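Local coordinates for protein probable enoyl-CoA hydratase/isomerase (Pseudomonas aeruginosa PAO1, PDB 5YLO) that probably isomerises Delta3-enoyl-CoA to Delta2-enoyl-CoA in the breakdown of unsaturated fatty acids, as a member of the enoyl-CoA hydratase/isomerase family, at residues L68-A73 with E81-T86; A91-L96 with A119-F124; R175-G178 with E184-A187; A13-L18 with A197-L202. One frame throughout, in Å; residues are numbered along the deposited sequence.

Interaction 1: L68-A73 with E81-T86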
loop_
_atom_site.group_PDB
_atom_site.type_symbol
_atom_site.label_atom_id
_atom_site.label_comp_id
_atom_site.label_asym_id
_atom_site.label_seq_id
_atom_site.Cartn_x
_atom_site.Cartn_y
_atom_site.Cartn_z
ATOM N N LEU A 68 -8.785 -24.636 20.485
ATOM C CA LEU A 68 -8.860 -24.289 21.899
ATOM C C LEU A 68 -8.898 -25.529 22.783
ATOM O O LEU A 68 -8.410 -25.492 23.918
ATOM C CB LEU A 68 -10.085 -23.412 22.169
ATOM C CG LEU A 68 -10.227 -22.091 21.403
ATOM C CD1 LEU A 68 -8.877 -21.397 21.234
ATOM C CD2 LEU A 68 -10.920 -22.289 20.055
ATOM N N ALA A 69 -9.464 -26.632 22.285
ATOM C CA ALA A 69 -9.522 -27.858 23.075
ATOM C C ALA A 69 -8.125 -28.401 23.348
ATOM O O ALA A 69 -7.816 -28.819 24.470
ATOM C CB ALA A 69 -10.378 -28.903 22.358
ATOM N N GLU A 70 -7.264 -28.404 22.326
ATOM C CA GLU A 70 -5.885 -28.840 22.525
ATOM C C GLU A 70 -5.154 -27.923 23.494
ATOM O O GLU A 70 -4.397 -28.389 24.355
ATOM C CB GLU A 70 -5.151 -28.891 21.188
ATOM C CG GLU A 70 -3.675 -29.204 21.323
ATOM C CD GLU A 70 -3.001 -29.403 19.986
ATOM O OE1 GLU A 70 -2.459 -28.421 19.436
ATOM O OE2 GLU A 70 -3.023 -30.543 19.481
ATOM N N TRP A 71 -5.363 -26.611 23.364
ATOM C CA TRP A 71 -4.774 -25.670 24.309
ATOM C C TRP A 71 -5.318 -25.889 25.714
ATOM O O TRP A 71 -4.586 -25.740 26.700
ATOM C CB TRP A 71 -5.039 -24.237 23.853
ATOM C CG TRP A 71 -4.624 -23.210 24.856
ATOM C CD1 TRP A 71 -3.380 -22.675 25.011
ATOM C CD2 TRP A 71 -5.455 -22.592 25.847
ATOM N NE1 TRP A 71 -3.383 -21.761 26.037
ATOM C CE2 TRP A 71 -4.644 -21.692 26.567
ATOM C CE3 TRP A 71 -6.803 -22.713 26.196
ATOM C CZ2 TRP A 71 -5.137 -20.916 27.614
ATOM C CZ3 TRP A 71 -7.292 -21.941 27.237
ATOM C CH2 TRP A 71 -6.461 -21.054 27.933
ATOM N N ALA A 72 -6.602 -26.236 25.827
ATOM C CA ALA A 72 -7.191 -26.462 27.143
ATOM C C ALA A 72 -6.549 -27.656 27.836
ATOM O O ALA A 72 -6.253 -27.600 29.034
ATOM C CB ALA A 72 -8.701 -26.661 27.019
ATOM N N ALA A 73 -6.315 -28.743 27.095
ATOM C CA ALA A 73 -5.710 -29.932 27.687
ATOM C C ALA A 73 -4.320 -29.632 28.236
ATOM O O ALA A 73 -3.966 -30.087 29.331
ATOM C CB ALA A 73 -5.653 -31.059 26.656
ATOM N N GLU A 81 3.661 -24.561 29.494
ATOM C CA GLU A 81 4.858 -23.911 28.974
ATOM C C GLU A 81 5.513 -24.750 27.884
ATOM O O GLU A 81 6.066 -24.203 26.924
ATOM C CB GLU A 81 5.846 -23.638 30.109
ATOM C CG GLU A 81 5.385 -22.582 31.107
ATOM C CD GLU A 81 6.490 -22.152 32.056
ATOM O OE1 GLU A 81 7.460 -22.920 32.231
ATOM O OE2 GLU A 81 6.395 -21.043 32.623
ATOM N N SER A 82 5.457 -26.077 28.009
ATOM C CA SER A 82 6.007 -26.968 26.995
ATOM C C SER A 82 5.136 -27.062 25.751
ATOM O O SER A 82 5.588 -27.608 24.738
ATOM C CB SER A 82 6.217 -28.366 27.582
ATOM O OG SER A 82 6.571 -29.296 26.575
ATOM N N TYR A 83 3.908 -26.550 25.805
ATOM C CA TYR A 83 3.048 -26.505 24.631
ATOM C C TYR A 83 3.709 -25.676 23.537
ATOM O O TYR A 83 3.973 -24.484 23.723
ATOM C CB TYR A 83 1.693 -25.914 25.013
ATOM C CG TYR A 83 0.632 -26.004 23.942
ATOM C CD1 TYR A 83 0.599 -27.067 23.051
ATOM C CD2 TYR A 83 -0.338 -25.018 23.822
ATOM C CE1 TYR A 83 -0.376 -27.147 22.072
ATOM C CE2 TYR A 83 -1.312 -25.087 22.848
ATOM C CZ TYR A 83 -1.326 -26.154 21.976
ATOM O OH TYR A 83 -2.296 -26.225 21.003
ATOM N N GLY A 84 3.986 -26.309 22.400
ATOM C CA GLY A 84 4.730 -25.647 21.347
ATOM C C GLY A 84 3.902 -25.245 20.146
ATOM O O GLY A 84 4.372 -25.338 19.009
ATOM N N TRP A 85 2.671 -24.784 20.383
ATOM C CA TRP A 85 1.791 -24.435 19.272
ATOM C C TRP A 85 2.291 -23.196 18.538
ATOM O O TRP A 85 2.376 -23.188 17.304
ATOM C CB TRP A 85 0.363 -24.218 19.773
ATOM C CG TRP A 85 -0.593 -23.896 18.666
ATOM C CD1 TRP A 85 -1.355 -24.778 17.957
ATOM C CD2 TRP A 85 -0.876 -22.599 18.128
ATOM N NE1 TRP A 85 -2.099 -24.111 17.014
ATOM C CE2 TRP A 85 -1.821 -22.772 17.098
ATOM C CE3 TRP A 85 -0.422 -21.308 18.419
ATOM C CZ2 TRP A 85 -2.321 -21.702 16.358
ATOM C CZ3 TRP A 85 -0.919 -20.249 17.683
ATOM C CH2 TRP A 85 -1.859 -20.451 16.666
ATOM N N THR A 86 2.608 -22.132 19.283
ATOM C CA THR A 86 3.082 -20.900 18.656
ATOM C C THR A 86 4.315 -21.161 17.801
ATOM O O THR A 86 4.434 -20.632 16.689
ATOM C CB THR A 86 3.380 -19.846 19.725
ATOM O OG1 THR A 86 2.158 -19.443 20.359
ATOM C CG2 THR A 86 4.052 -18.625 19.110
#

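Interaction 2: A91-L96 with A119-F124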
loop_
_atom_site.group_PDB
_atom_site.type_symbol
_atom_site.label_atom_id
_atom_site.label_comp_id
_atom_site.label_asym_id
_atom_site.label_seq_id
_atom_site.Cartn_x
_atom_site.Cartn_y
_atom_site.Cartn_z
ATOM N N ALA A 91 6.532 -21.273 12.316
ATOM C CA ALA A 91 7.346 -21.943 11.308
ATOM C C ALA A 91 6.532 -22.225 10.052
ATOM O O ALA A 91 7.050 -22.125 8.934
ATOM C CB ALA A 91 7.935 -23.234 11.872
ATOM N N LEU A 92 5.250 -22.562 10.218
ATOM C CA LEU A 92 4.397 -22.846 9.067
ATOM C C LEU A 92 4.086 -21.577 8.282
ATOM O O LEU A 92 4.151 -21.570 7.047
ATOM C CB LEU A 92 3.105 -23.523 9.527
ATOM C CG LEU A 92 1.983 -23.631 8.491
ATOM C CD1 LEU A 92 2.379 -24.551 7.346
ATOM C CD2 LEU A 92 0.695 -24.104 9.145
ATOM N N MET A 93 3.736 -20.495 8.982
ATOM C CA MET A 93 3.408 -19.248 8.296
ATOM C C MET A 93 4.588 -18.741 7.479
ATOM O O MET A 93 4.414 -18.261 6.353
ATOM C CB MET A 93 2.970 -18.188 9.307
ATOM C CG MET A 93 1.756 -18.575 10.119
ATOM S SD MET A 93 0.300 -18.827 9.093
ATOM C CE MET A 93 -0.933 -19.127 10.356
ATOM N N GLY A 94 5.800 -18.851 8.026
ATOM C CA GLY A 94 6.968 -18.349 7.322
ATOM C C GLY A 94 7.262 -19.090 6.031
ATOM O O GLY A 94 7.614 -18.472 5.023
ATOM N N ARG A 95 7.201 -20.423 6.091
ATOM C CA ARG A 95 7.446 -21.290 4.932
ATOM C C ARG A 95 6.411 -21.159 3.807
ATOM O O ARG A 95 6.769 -21.098 2.631
ATOM C CB ARG A 95 7.549 -22.752 5.374
ATOM C CG ARG A 95 7.730 -23.735 4.230
ATOM C CD ARG A 95 7.850 -25.162 4.740
ATOM N NE ARG A 95 9.015 -25.337 5.603
ATOM C CZ ARG A 95 10.221 -25.685 5.167
ATOM N NH1 ARG A 95 11.224 -25.821 6.025
ATOM N NH2 ARG A 95 10.427 -25.896 3.875
ATOM N N LEU A 96 5.134 -21.116 4.176
ATOM C CA LEU A 96 4.053 -20.949 3.211
ATOM C C LEU A 96 4.149 -19.595 2.522
ATOM O O LEU A 96 3.966 -19.489 1.305
ATOM C CB LEU A 96 2.694 -21.104 3.893
ATOM C CG LEU A 96 1.486 -20.963 2.963
ATOM C CD1 LEU A 96 1.515 -22.034 1.881
ATOM C CD2 LEU A 96 0.190 -21.025 3.756
ATOM N N ALA A 119 -4.473 -18.130 5.081
ATOM C CA ALA A 119 -4.826 -17.729 3.724
ATOM C C ALA A 119 -4.023 -16.516 3.265
ATOM O O ALA A 119 -3.722 -16.388 2.074
ATOM C CB ALA A 119 -6.325 -17.440 3.638
ATOM N N LEU A 120 -3.661 -15.626 4.191
ATOM C CA LEU A 120 -2.894 -14.438 3.833
ATOM C C LEU A 120 -1.470 -14.771 3.412
ATOM O O LEU A 120 -0.860 -13.996 2.666
ATOM C CB LEU A 120 -2.885 -13.455 5.002
ATOM C CG LEU A 120 -4.274 -13.058 5.502
ATOM C CD1 LEU A 120 -4.187 -12.141 6.714
ATOM C CD2 LEU A 120 -5.078 -12.411 4.382
ATOM N N CYS A 121 -0.930 -15.900 3.868
ATOM C CA CYS A 121 0.391 -16.346 3.443
ATOM C C CYS A 121 0.397 -16.895 2.025
ATOM O O CYS A 121 1.477 -17.089 1.456
ATOM C CB CYS A 121 0.929 -17.408 4.406
ATOM S SG CYS A 121 1.215 -16.810 6.095
ATOM N N CYS A 122 -0.771 -17.144 1.446
ATOM C CA CYS A 122 -0.836 -17.588 0.067
ATOM C C CYS A 122 -0.763 -16.390 -0.876
ATOM O O CYS A 122 -1.069 -15.253 -0.507
ATOM C CB CYS A 122 -2.117 -18.383 -0.180
ATOM S SG CYS A 122 -2.265 -19.871 0.834
ATOM N N ASP A 123 -0.337 -16.661 -2.111
ATOM C CA ASP A 123 -0.208 -15.593 -3.098
ATOM C C ASP A 123 -1.572 -15.083 -3.540
ATOM O O ASP A 123 -1.757 -13.876 -3.736
ATOM C CB ASP A 123 0.596 -16.083 -4.303
ATOM C CG ASP A 123 2.027 -16.424 -3.945
ATOM O OD1 ASP A 123 2.573 -15.768 -3.034
ATOM O OD2 ASP A 123 2.602 -17.344 -4.565
ATOM N N PHE A 124 -2.539 -15.980 -3.697
ATOM C CA PHE A 124 -3.855 -15.624 -4.194
ATOM C C PHE A 124 -4.921 -16.139 -3.241
ATOM O O PHE A 124 -4.706 -17.104 -2.504
ATOM C CB PHE A 124 -4.082 -16.192 -5.598
ATOM C CG PHE A 124 -3.049 -15.757 -6.597
ATOM C CD1 PHE A 124 -3.176 -14.548 -7.260
ATOM C CD2 PHE A 124 -1.949 -16.554 -6.872
ATOM C CE1 PHE A 124 -2.227 -14.144 -8.180
ATOM C CE2 PHE A 124 -0.998 -16.154 -7.792
ATOM C CZ PHE A 124 -1.138 -14.948 -8.447
#

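Interaction 3: R175-G178 with E184-A187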
loop_
_atom_site.group_PDB
_atom_site.type_symbol
_atom_site.label_atom_id
_atom_site.label_comp_id
_atom_site.label_asym_id
_atom_site.label_seq_id
_atom_site.Cartn_x
_atom_site.Cartn_y
_atom_site.Cartn_z
ATOM N N ARG A 175 -17.354 -7.784 1.149
ATOM C CA ARG A 175 -16.575 -6.727 1.785
ATOM C C ARG A 175 -15.086 -7.038 1.733
ATOM O O ARG A 175 -14.267 -6.140 1.507
ATOM C CB ARG A 175 -17.029 -6.521 3.230
ATOM C CG ARG A 175 -16.317 -5.368 3.922
ATOM C CD ARG A 175 -16.831 -5.133 5.330
ATOM N NE ARG A 175 -16.219 -3.946 5.920
ATOM C CZ ARG A 175 -16.466 -3.510 7.149
ATOM N NH1 ARG A 175 -17.315 -4.165 7.928
ATOM N NH2 ARG A 175 -15.862 -2.419 7.601
ATOM N N ALA A 176 -14.718 -8.304 1.941
ATOM C CA ALA A 176 -13.318 -8.696 1.812
ATOM C C ALA A 176 -12.818 -8.469 0.393
ATOM O O ALA A 176 -11.678 -8.032 0.189
ATOM C CB ALA A 176 -13.144 -10.160 2.216
ATOM N N LEU A 177 -13.661 -8.755 -0.602
ATOM C CA LEU A 177 -13.291 -8.513 -1.991
ATOM C C LEU A 177 -13.067 -7.028 -2.249
ATOM O O LEU A 177 -12.085 -6.644 -2.893
ATOM C CB LEU A 177 -14.375 -9.070 -2.917
ATOM C CG LEU A 177 -14.157 -9.163 -4.431
ATOM C CD1 LEU A 177 -14.529 -7.867 -5.138
ATOM C CD2 LEU A 177 -12.722 -9.560 -4.743
ATOM N N GLY A 178 -13.965 -6.178 -1.746
ATOM C CA GLY A 178 -13.854 -4.755 -2.009
ATOM C C GLY A 178 -12.703 -4.092 -1.280
ATOM O O GLY A 178 -12.147 -3.104 -1.765
ATOM N N GLU A 184 -10.732 -12.604 -5.509
ATOM C CA GLU A 184 -11.812 -13.100 -6.344
ATOM C C GLU A 184 -12.860 -13.767 -5.466
ATOM O O GLU A 184 -12.533 -14.394 -4.455
ATOM C CB GLU A 184 -11.278 -14.082 -7.394
ATOM C CG GLU A 184 -12.303 -14.572 -8.394
ATOM C CD GLU A 184 -11.682 -15.448 -9.462
ATOM O OE1 GLU A 184 -10.441 -15.421 -9.611
ATOM O OE2 GLU A 184 -12.436 -16.165 -10.150
ATOM N N VAL A 185 -14.123 -13.623 -5.859
ATOM C CA VAL A 185 -15.248 -14.212 -5.140
ATOM C C VAL A 185 -16.124 -14.956 -6.138
ATOM O O VAL A 185 -16.517 -14.394 -7.166
ATOM C CB VAL A 185 -16.071 -13.150 -4.387
ATOM C CG1 VAL A 185 -17.349 -13.765 -3.833
ATOM C CG2 VAL A 185 -15.248 -12.545 -3.266
ATOM N N VAL A 186 -16.422 -16.219 -5.833
ATOM C CA VAL A 186 -17.284 -17.049 -6.662
ATOM C C VAL A 186 -18.327 -17.706 -5.769
ATOM O O VAL A 186 -18.208 -17.727 -4.541
ATOM C CB VAL A 186 -16.495 -18.123 -7.441
ATOM C CG1 VAL A 186 -15.470 -17.478 -8.360
ATOM C CG2 VAL A 186 -15.819 -19.080 -6.478
ATOM N N ALA A 187 -19.364 -18.245 -6.404
ATOM C CA ALA A 187 -20.361 -19.018 -5.680
ATOM C C ALA A 187 -19.734 -20.294 -5.125
ATOM O O ALA A 187 -18.826 -20.877 -5.724
ATOM C CB ALA A 187 -21.540 -19.355 -6.590
#

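Interaction 4: A13-L18 with A197-L202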
loop_
_atom_site.group_PDB
_atom_site.type_symbol
_atom_site.label_atom_id
_atom_site.label_comp_id
_atom_site.label_asym_id
_atom_site.label_seq_id
_atom_site.Cartn_x
_atom_site.Cartn_y
_atom_site.Cartn_z
ATOM N N ALA A 13 -2.209 -33.179 -12.211
ATOM C CA ALA A 13 -1.801 -32.339 -13.341
ATOM C C ALA A 13 -0.925 -31.170 -12.898
ATOM O O ALA A 13 -1.080 -30.040 -13.367
ATOM C CB ALA A 13 -3.018 -31.834 -14.119
ATOM N N GLY A 14 0.009 -31.440 -11.990
ATOM C CA GLY A 14 0.904 -30.408 -11.513
ATOM C C GLY A 14 0.339 -29.506 -10.442
ATOM O O GLY A 14 0.999 -28.530 -10.066
ATOM N N ILE A 15 -0.859 -29.792 -9.941
ATOM C CA ILE A 15 -1.486 -29.008 -8.884
ATOM C C ILE A 15 -1.585 -29.886 -7.646
ATOM O O ILE A 15 -2.240 -30.936 -7.670
ATOM C CB ILE A 15 -2.872 -28.491 -9.301
ATOM C CG1 ILE A 15 -2.784 -27.691 -10.603
ATOM C CG2 ILE A 15 -3.474 -27.636 -8.196
ATOM C CD1 ILE A 15 -4.132 -27.243 -11.137
ATOM N N ALA A 16 -0.937 -29.459 -6.566
ATOM C CA ALA A 16 -0.995 -30.155 -5.287
ATOM C C ALA A 16 -2.096 -29.534 -4.436
ATOM O O ALA A 16 -2.013 -28.356 -4.070
ATOM C CB ALA A 16 0.348 -30.087 -4.562
ATOM N N TRP A 17 -3.119 -30.322 -4.123
ATOM C CA TRP A 17 -4.237 -29.873 -3.306
ATOM C C TRP A 17 -3.989 -30.282 -1.860
ATOM O O TRP A 17 -3.907 -31.476 -1.554
ATOM C CB TRP A 17 -5.556 -30.459 -3.812
ATOM C CG TRP A 17 -5.898 -30.066 -5.219
ATOM C CD1 TRP A 17 -5.273 -30.481 -6.360
ATOM C CD2 TRP A 17 -6.958 -29.195 -5.637
ATOM N NE1 TRP A 17 -5.872 -29.915 -7.460
ATOM C CE2 TRP A 17 -6.909 -29.122 -7.043
ATOM C CE3 TRP A 17 -7.940 -28.467 -4.958
ATOM C CZ2 TRP A 17 -7.803 -28.352 -7.783
ATOM C CZ3 TRP A 17 -8.827 -27.703 -5.696
ATOM C CH2 TRP A 17 -8.753 -27.652 -7.093
ATOM N N LEU A 18 -3.861 -29.294 -0.981
ATOM C CA LEU A 18 -3.677 -29.523 0.448
ATOM C C LEU A 18 -4.928 -29.019 1.154
ATOM O O LEU A 18 -5.144 -27.808 1.253
ATOM C CB LEU A 18 -2.427 -28.815 0.966
ATOM C CG LEU A 18 -1.173 -28.957 0.099
ATOM C CD1 LEU A 18 0.022 -28.284 0.750
ATOM C CD2 LEU A 18 -0.876 -30.416 -0.188
ATOM N N ALA A 197 -9.339 -24.111 -12.257
ATOM C CA ALA A 197 -9.036 -23.399 -13.494
ATOM C C ALA A 197 -7.950 -22.355 -13.273
ATOM O O ALA A 197 -7.047 -22.204 -14.105
ATOM C CB ALA A 197 -10.303 -22.751 -14.051
ATOM N N PHE A 198 -8.017 -21.629 -12.155
ATOM C CA PHE A 198 -7.000 -20.623 -11.870
ATOM C C PHE A 198 -5.649 -21.274 -11.604
ATOM O O PHE A 198 -4.622 -20.846 -12.145
ATOM C CB PHE A 198 -7.434 -19.754 -10.687
ATOM C CG PHE A 198 -6.443 -18.682 -10.328
ATOM C CD1 PHE A 198 -6.143 -17.669 -11.226
ATOM C CD2 PHE A 198 -5.818 -18.682 -9.090
ATOM C CE1 PHE A 198 -5.230 -16.680 -10.901
ATOM C CE2 PHE A 198 -4.905 -17.693 -8.757
ATOM C CZ PHE A 198 -4.612 -16.692 -9.665
ATOM N N ALA A 199 -5.630 -22.324 -10.782
ATOM C CA ALA A 199 -4.387 -23.036 -10.515
ATOM C C ALA A 199 -3.854 -23.749 -11.749
ATOM O O ALA A 199 -2.653 -24.025 -11.818
ATOM C CB ALA A 199 -4.586 -24.036 -9.376
ATOM N N ALA A 200 -4.712 -24.034 -12.732
ATOM C CA ALA A 200 -4.248 -24.722 -13.933
ATOM C C ALA A 200 -3.403 -23.808 -14.810
ATOM O O ALA A 200 -2.356 -24.223 -15.319
ATOM C CB ALA A 200 -5.433 -25.266 -14.727
ATOM N N ARG A 201 -3.847 -22.565 -15.014
ATOM C CA ARG A 201 -3.067 -21.643 -15.834
ATOM C C ARG A 201 -1.821 -21.166 -15.101
ATOM O O ARG A 201 -0.807 -20.864 -15.741
ATOM C CB ARG A 201 -3.934 -20.463 -16.277
ATOM C CG ARG A 201 -4.734 -19.810 -15.169
ATOM C CD ARG A 201 -5.711 -18.787 -15.732
ATOM N NE ARG A 201 -5.065 -17.869 -16.665
ATOM C CZ ARG A 201 -5.579 -16.703 -17.046
ATOM N NH1 ARG A 201 -6.749 -16.301 -16.567
ATOM N NH2 ARG A 201 -4.919 -15.934 -17.901
ATOM N N LEU A 202 -1.870 -21.099 -13.768
ATOM C CA LEU A 202 -0.646 -20.899 -13.001
ATOM C C LEU A 202 0.307 -22.071 -13.190
ATOM O O LEU A 202 1.516 -21.879 -13.371
ATOM C CB LEU A 202 -0.972 -20.715 -11.519
ATOM C CG LEU A 202 -1.466 -19.348 -11.048
ATOM C CD1 LEU A 202 -1.854 -19.420 -9.582
ATOM C CD2 LEU A 202 -0.397 -18.293 -11.265
#

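Interaction 1: L68-A73 with E81-T86
Tyr83 reaches from its loop to Glu70 on helix 68-76 and gives a hydrogen bond from OH to OE1 at 2.7 Å. The carboxylate stands almost square to the phenol ring, with the planes 84° apart. OE1 lies at the edge of the ring and receives the proton on its anti lone pair, away from the other carboxylate oxygen. Glu70 holds CG anti to the backbone N (chi1 174°) and stays extended at chi2 (174°), which carries the carboxylate out to the hydroxyl. Its CG also lies 3.3 Å from Tyr83 OH. Beside this bond the contact is apolar. Tyr83 CE2 comes to 3.8 Å from Trp71 CD1, at the edge of the indole, and the two side chains cross at about a right angle. CE2 is equally close to the Trp71 backbone, 3.8 Å from CA.

One shell out, Trp85 CB lies 3.4 Å above one face of the Tyr83 ring, offset toward the rim. Glu70 OE1 has a second donor, the backbone N of Ile31, so two bonds grip this oxygen. Both Tyr83 and Trp85 pack on Ile31.

The contact ties helix 68-76 to the loop that leads into helix 85-97, where Gly84 is the N-cap. It closes the loop between two consecutive helices of a crotonase-like fold.

Interaction 2: A91-L96 with A119-F124
Leu96 and Cys121 form the close part of this buried contact. Their CA atoms are 5.9 Å apart, the nearest CA pair of the two segments. Leu96 O and Cys121 O come to 3.5 Å, but both are acceptors and no hydrogen bond joins them. Leu96 CD2 lies 3.7 Å from Cys121 CB, and Leu96 CG lies 3.9 Å from the same CB. Leu96 holds CG anti to its backbone N (chi1 -179°), which brings CD2 alongside the Cys121 CB. Cys121 is the most covered residue here, because it meets both Leu96 and Met93.

Its sulfur turns to Met93. Cys121 SG is 3.7 Å from Met93 SD and 3.5 Å from Met93 O. With chi1 at -64°, SG stands beside the Cys121 backbone N and points away from its carbonyl carbon. The Met93 chain bends at chi2, and this brings its sulfur back to the cysteine.

The looser touch is Leu96 CD2 on Cys122 SG, at 4.0 Å. The far side of Met93 faces Leu229 of the second subunit and a glycerol about 3 Å from its side chain; the glycerol is probably from the crystallisation liquor, though such molecules often mark pockets.

The contact packs helix 85-97 against the residues running from helix 114-120 into strand 124-128, within the core of the crotonase fold. Leu41 of helix 31-46 touches Leu96, and His151 of helix 146-156 touches Cys121. Strand 103-107 of the main sheet meets Leu96 and Cys122 through Thr103.

Interaction 3: R175-G178 with E184-A187
Leu177 and Val185 join the two arms of a helix-turn-strand unit, in which helix 173-179 leads into strand 184-186. That strand is an outermost one of the main sheet within this chain. The contact lies at the surface, and no hydrogen bond crosses it.

One valine methyl does most of the work. Val185 CG2 is 3.6 Å from Leu177 CB and 3.7 Å from Leu177 CG. It thus meets the base of the leucine chain, and the two side chains lie at a slant to each other. With CG1 anti to the backbone N (chi1 171°), CG2 is left beside that N and is the methyl that meets Leu177.

The leucine reaches further with one methyl. Leu177 CD2 comes to 3.7 Å from the backbone N of Glu184 and 4.0 Å from its CA. Glu184 therefore meets the helix through its backbone. Its CB leaves the backbone on the far side from the helix. Its OE1 forms a long, weak ion pair with Arg163 of the third subunit.

The neighbours place both arms. Glu184 and Val186 make backbone hydrogen bonds with Ala127 of strand 124-128, which runs parallel. Leu177 also rests on Val182 in the turn. A short helix turns back here into a parallel strand that is outermost in the sheet within this chain. This fits the crotonase fold, a spiral of beta-beta-alpha units.

Interaction 4: A13-L18 with A197-L202
Ile15 packs on Ala199 by apolar contacts between side chains. Ile15 CD1 is 3.7 Å from Ala199 CB, and Ile15 CG2 is 3.9 Å from the same CB. The helix methyl therefore meets two branches of the isoleucine. Ala200 adds a lighter touch, with its CB 4.3 Å from Ile15 CD1.

A second kind of contact joins side chain to backbone. Ile15 CD1 lies on the peptide between the two alanines, 3.6 Å from Ala199 C and 3.6 Å from Ala200 N. The torsions explain this reach. CG1 is anti to the carbonyl carbon (chi1 -55°), and chi2 of 175° stretches CD1 out to the helix. The small alanines let the helix come near, with 6.8 Å between the CA atoms of Ile15 and Ala199. No hydrogen bond crosses the contact.

Backbone bonds place the strand. Gly14 bonds with Arg51 and Ala52, and Ala16 with Ala52 and Val54. Ala13 and Gly14 form the two-residue turn of the hairpin 7-12/15-20. Their backbone angles fit a type I' turn.

Further apolar packing surrounds the pair. Val54 of strand 52-56 touches both Ile15 and Ala199. The contact is thus one point where helix 191-204 packs on a face of the main sheet, with two neighbouring parallel strands beneath the same alanine.

Overall arrangement
The first segment of the four contacts lies on strand 15-20, after strand 7-12. Its contact with helix 191-204 is made after 178 intervening residues. Interaction 4 thus closes the longest loop, and the other three lie within it. They follow in series and none cross. Interaction 1 closes a short turn between helices 68-76 and 85-97. Interaction 2 uses helix 85-97 again. It closes a loop of 22 residues and joins the helix to residues 119-124, which run from helix 114-120 into strand 124-128. Interaction 3 closes a short turn into strand 184-186, which leads into helix 191-204. Interactions 2 and 4 touch, through Phe124 on Phe198 and Leu202. Interaction 1 stands across the chain's centre from interactions 3 and 4.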